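Local coordinates for 389aa long hypothetical nucleolar protein (PDB 5ZVE) that methylates the C5 position of cytosine 72 in several tRNAs, using S-adenosyl-L-methionine as the methyl donor, at residues C323-K335 and P354-P366. Sequence-based numbering, arbitrary orientation.
Sequences CTLSYEENEGNVK and PGIGMNKVQRFYP
Arg-363 and Glu-331 form a buried, side-on salt bridge in the class I (Rossmann-like) methyltransferase domain of this RsmB/NOP enzyme, tying strand 361-364 to the loop and helix start that follow Cys-323, the predicted nucleophile. NE of Arg-363 lies 2.7 Å from OE2 of Glu-331, and NH2 is 3.1 Å from OE1. Both carboxylate oxygens present their syn lone pairs, and the two flat groups are nearly coplanar, 14° apart. A bend at chi2 (88°) in Glu-331 swings its carboxylate round to this meeting. The same OE2 takes the backbone N of Ile-356 at 2.6 Å, from above the carboxylate plane, so two donors grip one oxygen.

The neighbouring edge of the guanidinium turns to backbone: NH2 of Arg-363, shared with the salt bridge, also gives a 2.7 Å hydrogen bond to O of Leu-325, with a weak second one from NH1. With Arg-363 replaced by an alanine, the buried carboxylate of Glu-331 would probably lose its countercharge and the carbonyl of Leu-325 these donors. Next to it, Asn-330 sends ND2 to O of Thr-324 and OD1 to the hydroxyl of Thr-322, which fixes its amide at 80° to the guanidinium.

Apolar packing flanks the charges. The Met-358 chain, extended beyond CG, runs its sulfur past CG of Glu-331 and brings CE tightly against CG1 of Val-334, at 3.2 Å. CD1 of Tyr-327 rests 4.0 Å from CB of Ile-356, and a water at the ring edge donates to O of Ile-356 at 2.7 Å.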
loop_
_atom_site.group_PDB
_atom_site.type_symbol
_atom_site.label_atom_id
_atom_site.label_comp_id
_atom_site.label_asym_id
_atom_site.label_seq_id
_atom_site.Cartn_x
_atom_site.Cartn_y
_atom_site.Cartn_z
ATOM N N CYS A 323 7.269 -2.441 0.505
ATOM C CA CYS A 323 6.297 -2.934 -0.464
ATOM C C CYS A 323 6.982 -3.165 -1.805
ATOM O O CYS A 323 6.474 -2.772 -2.851
ATOM C CB CYS A 323 5.124 -1.955 -0.612
ATOM S SG CYS A 323 5.568 -0.298 -1.209
ATOM N N THR A 324 8.141 -3.816 -1.767
ATOM C CA THR A 324 8.893 -4.090 -2.979
ATOM C C THR A 324 9.367 -5.536 -3.009
ATOM O O THR A 324 9.440 -6.198 -1.978
ATOM C CB THR A 324 10.102 -3.145 -3.119
ATOM O OG1 THR A 324 10.530 -3.113 -4.484
ATOM C CG2 THR A 324 11.255 -3.597 -2.234
ATOM N N LEU A 325 9.677 -6.024 -4.201
ATOM C CA LEU A 325 10.059 -7.417 -4.382
ATOM C C LEU A 325 11.569 -7.652 -4.451
ATOM O O LEU A 325 12.024 -8.787 -4.307
ATOM C CB LEU A 325 9.415 -7.953 -5.657
ATOM C CG LEU A 325 7.887 -7.943 -5.668
ATOM C CD1 LEU A 325 7.378 -8.055 -7.094
ATOM C CD2 LEU A 325 7.369 -9.085 -4.820
ATOM N N SER A 326 12.342 -6.588 -4.664
ATOM C CA SER A 326 13.766 -6.733 -4.972
ATOM C C SER A 326 14.540 -7.423 -3.853
ATOM O O SER A 326 14.188 -7.321 -2.674
ATOM C CB SER A 326 14.403 -5.373 -5.265
ATOM O OG SER A 326 14.652 -4.657 -4.070
ATOM N N TYR A 327 15.582 -8.151 -4.235
ATOM C CA TYR A 327 16.462 -8.773 -3.261
ATOM C C TYR A 327 17.249 -7.715 -2.499
ATOM O O TYR A 327 17.318 -7.751 -1.268
ATOM C CB TYR A 327 17.425 -9.757 -3.937
ATOM C CG TYR A 327 18.272 -10.515 -2.942
ATOM C CD1 TYR A 327 17.830 -11.708 -2.393
ATOM C CD2 TYR A 327 19.508 -10.024 -2.536
ATOM C CE1 TYR A 327 18.601 -12.398 -1.473
ATOM C CE2 TYR A 327 20.281 -10.702 -1.622
ATOM C CZ TYR A 327 19.824 -11.887 -1.093
ATOM O OH TYR A 327 20.597 -12.565 -0.177
ATOM N N GLU A 328 17.849 -6.785 -3.241
ATOM C CA GLU A 328 18.774 -5.805 -2.674
ATOM C C GLU A 328 18.137 -4.952 -1.572
ATOM O O GLU A 328 18.772 -4.679 -0.553
ATOM C CB GLU A 328 19.322 -4.881 -3.771
ATOM C CG GLU A 328 20.275 -5.535 -4.766
ATOM C CD GLU A 328 19.558 -6.304 -5.863
ATOM O OE1 GLU A 328 18.308 -6.322 -5.860
ATOM O OE2 GLU A 328 20.244 -6.882 -6.734
ATOM N N GLU A 329 16.883 -4.546 -1.768
ATOM C CA GLU A 329 16.201 -3.703 -0.789
ATOM C C GLU A 329 15.694 -4.515 0.394
ATOM O O GLU A 329 15.306 -3.956 1.417
ATOM C CB GLU A 329 15.023 -2.959 -1.426
ATOM C CG GLU A 329 15.391 -1.998 -2.537
ATOM C CD GLU A 329 14.167 -1.479 -3.274
ATOM O OE1 GLU A 329 13.483 -0.586 -2.733
ATOM O OE2 GLU A 329 13.884 -1.968 -4.387
ATOM N N ASN A 330 15.712 -5.834 0.255
ATOM C CA ASN A 330 15.110 -6.697 1.259
ATOM C C ASN A 330 16.121 -7.603 1.952
ATOM O O ASN A 330 16.751 -7.191 2.927
ATOM C CB ASN A 330 13.994 -7.520 0.621
ATOM C CG ASN A 330 12.825 -6.658 0.195
ATOM O OD1 ASN A 330 12.537 -5.640 0.830
ATOM N ND2 ASN A 330 12.149 -7.049 -0.884
ATOM N N GLU A 331 16.271 -8.830 1.467
ATOM C CA GLU A 331 17.214 -9.765 2.078
ATOM C C GLU A 331 18.633 -9.192 2.087
ATOM O O GLU A 331 19.384 -9.388 3.044
ATOM C CB GLU A 331 17.187 -11.117 1.362
ATOM C CG GLU A 331 15.946 -11.958 1.656
ATOM C CD GLU A 331 14.790 -11.660 0.712
ATOM O OE1 GLU A 331 14.852 -10.643 -0.018
ATOM O OE2 GLU A 331 13.819 -12.445 0.703
ATOM N N GLY A 332 18.991 -8.486 1.021
ATOM C CA GLY A 332 20.299 -7.864 0.927
ATOM C C GLY A 332 20.553 -6.854 2.032
ATOM O O GLY A 332 21.637 -6.817 2.607
ATOM N N ASN A 333 19.546 -6.043 2.340
ATOM C CA ASN A 333 19.680 -5.046 3.396
ATOM C C ASN A 333 19.542 -5.642 4.792
ATOM O O ASN A 333 19.953 -5.026 5.780
ATOM C CB ASN A 333 18.659 -3.925 3.213
ATOM C CG ASN A 333 19.217 -2.762 2.423
ATOM O OD1 ASN A 333 20.420 -2.694 2.178
ATOM N ND2 ASN A 333 18.351 -1.835 2.032
ATOM N N VAL A 334 18.958 -6.832 4.891
ATOM C CA VAL A 334 18.926 -7.483 6.187
ATOM C C VAL A 334 20.300 -8.059 6.536
ATOM O O VAL A 334 20.732 -7.981 7.684
ATOM C CB VAL A 334 17.880 -8.586 6.266
ATOM C CG1 VAL A 334 17.853 -9.129 7.683
ATOM C CG2 VAL A 334 16.507 -8.036 5.909
ATOM N N LYS A 335 20.981 -8.633 5.547
ATOM C CA LYS A 335 22.363 -9.080 5.729
ATOM C C LYS A 335 23.254 -7.951 6.245
ATOM O O LYS A 335 24.093 -8.164 7.118
ATOM C CB LYS A 335 22.932 -9.637 4.423
ATOM C CG LYS A 335 22.365 -10.982 4.033
ATOM C CD LYS A 335 23.020 -11.493 2.772
ATOM C CE LYS A 335 22.532 -12.887 2.431
ATOM N NZ LYS A 335 23.285 -13.461 1.279
ATOM N N PRO A 354 8.571 -17.788 3.101
ATOM C CA PRO A 354 9.952 -17.524 3.516
ATOM C C PRO A 354 10.642 -16.546 2.572
ATOM O O PRO A 354 10.207 -16.382 1.433
ATOM C CB PRO A 354 10.622 -18.905 3.455
ATOM C CG PRO A 354 9.670 -19.792 2.703
ATOM C CD PRO A 354 8.306 -19.226 2.914
ATOM N N GLY A 355 11.706 -15.903 3.043
ATOM C CA GLY A 355 12.476 -14.999 2.211
ATOM C C GLY A 355 13.361 -15.771 1.254
ATOM O O GLY A 355 13.382 -17.001 1.276
ATOM N N ILE A 356 14.095 -15.052 0.412
ATOM C CA ILE A 356 15.001 -15.688 -0.535
ATOM C C ILE A 356 16.286 -16.144 0.156
ATOM O O ILE A 356 17.117 -15.318 0.534
ATOM C CB ILE A 356 15.366 -14.742 -1.694
ATOM C CG1 ILE A 356 14.123 -14.008 -2.212
ATOM C CG2 ILE A 356 16.066 -15.512 -2.798
ATOM C CD1 ILE A 356 13.171 -14.880 -2.986
ATOM N N GLY A 357 16.445 -17.458 0.306
ATOM C CA GLY A 357 17.623 -18.032 0.935
ATOM C C GLY A 357 17.815 -17.507 2.341
ATOM O O GLY A 357 18.938 -17.226 2.773
ATOM N N MET A 358 16.713 -17.391 3.070
ATOM C CA MET A 358 16.735 -16.704 4.349
ATOM C C MET A 358 15.483 -17.018 5.167
ATOM O O MET A 358 14.371 -16.893 4.665
ATOM C CB MET A 358 16.851 -15.212 4.112
ATOM C CG MET A 358 17.010 -14.435 5.357
ATOM S SD MET A 358 17.449 -12.754 4.955
ATOM C CE MET A 358 17.202 -12.103 6.569
ATOM N N ASN A 359 15.670 -17.382 6.435
ATOM C CA ASN A 359 14.681 -18.199 7.142
ATOM C C ASN A 359 13.571 -17.501 7.933
ATOM O O ASN A 359 12.420 -17.938 7.882
ATOM C CB ASN A 359 15.413 -19.149 8.091
ATOM C CG ASN A 359 15.610 -20.526 7.491
ATOM O OD1 ASN A 359 14.746 -21.033 6.774
ATOM N ND2 ASN A 359 16.752 -21.141 7.781
ATOM N N LYS A 360 13.884 -16.433 8.655
ATOM C CA LYS A 360 12.893 -15.886 9.578
ATOM C C LYS A 360 12.170 -14.644 9.062
ATOM O O LYS A 360 11.233 -14.161 9.703
ATOM C CB LYS A 360 13.547 -15.577 10.925
ATOM C CG LYS A 360 14.073 -16.811 11.644
ATOM C CD LYS A 360 14.615 -16.461 13.012
ATOM C CE LYS A 360 14.986 -17.707 13.790
ATOM N NZ LYS A 360 15.457 -17.367 15.160
ATOM N N VAL A 361 12.591 -14.124 7.912
ATOM C CA VAL A 361 11.878 -13.004 7.300
ATOM C C VAL A 361 10.652 -13.490 6.553
ATOM O O VAL A 361 10.568 -14.655 6.167
ATOM C CB VAL A 361 12.777 -12.195 6.344
ATOM C CG1 VAL A 361 13.880 -11.510 7.122
ATOM C CG2 VAL A 361 13.337 -13.084 5.243
ATOM N N GLN A 362 9.706 -12.587 6.336
ATOM C CA GLN A 362 8.421 -12.979 5.781
ATOM C C GLN A 362 8.101 -12.207 4.507
ATOM O O GLN A 362 8.044 -10.979 4.509
ATOM C CB GLN A 362 7.316 -12.769 6.820
ATOM C CG GLN A 362 5.957 -13.292 6.391
ATOM C CD GLN A 362 4.913 -13.197 7.482
ATOM O OE1 GLN A 362 3.811 -13.717 7.336
ATOM N NE2 GLN A 362 5.249 -12.525 8.577
ATOM N N ARG A 363 7.878 -12.938 3.420
ATOM C CA ARG A 363 7.533 -12.313 2.149
ATOM C C ARG A 363 6.088 -12.584 1.771
ATOM O O ARG A 363 5.539 -13.638 2.083
ATOM C CB ARG A 363 8.450 -12.802 1.027
ATOM C CG ARG A 363 9.663 -11.914 0.769
ATOM C CD ARG A 363 10.519 -12.493 -0.338
ATOM N NE ARG A 363 11.625 -11.620 -0.718
ATOM C CZ ARG A 363 11.597 -10.799 -1.763
ATOM N NH1 ARG A 363 10.512 -10.728 -2.529
ATOM N NH2 ARG A 363 12.651 -10.045 -2.044
ATOM N N PHE A 364 5.487 -11.617 1.089
ATOM C CA PHE A 364 4.161 -11.774 0.525
ATOM C C PHE A 364 4.234 -11.643 -0.989
ATOM O O PHE A 364 4.954 -10.794 -1.517
ATOM C CB PHE A 364 3.190 -10.748 1.113
ATOM C CG PHE A 364 2.856 -10.986 2.562
ATOM C CD1 PHE A 364 3.631 -10.436 3.568
ATOM C CD2 PHE A 364 1.759 -11.758 2.913
ATOM C CE1 PHE A 364 3.323 -10.655 4.902
ATOM C CE2 PHE A 364 1.440 -11.980 4.246
ATOM C CZ PHE A 364 2.225 -11.428 5.242
ATOM N N TYR A 365 3.513 -12.519 -1.680
ATOM C CA TYR A 365 3.461 -12.518 -3.134
ATOM C C TYR A 365 2.018 -12.382 -3.593
ATOM O O TYR A 365 1.121 -12.943 -2.965
ATOM C CB TYR A 365 4.070 -13.797 -3.699
ATOM C CG TYR A 365 5.550 -13.949 -3.438
ATOM C CD1 TYR A 365 6.483 -13.315 -4.246
ATOM C CD2 TYR A 365 6.013 -14.735 -2.389
ATOM C CE1 TYR A 365 7.841 -13.456 -4.017
ATOM C CE2 TYR A 365 7.371 -14.883 -2.151
ATOM C CZ TYR A 365 8.277 -14.240 -2.970
ATOM O OH TYR A 365 9.628 -14.377 -2.750
ATOM N N PRO A 366 1.789 -11.644 -4.693
ATOM C CA PRO A 366 0.418 -11.436 -5.178
ATOM C C PRO A 366 -0.283 -12.723 -5.621
ATOM O O PRO A 366 -1.484 -12.872 -5.394
ATOM C CB PRO A 366 0.605 -10.477 -6.366
ATOM C CG PRO A 366 2.018 -10.666 -6.798
ATOM C CD PRO A 366 2.787 -10.970 -5.539
HETATM O O HOH W 1 19.697 -14.595 0.854
#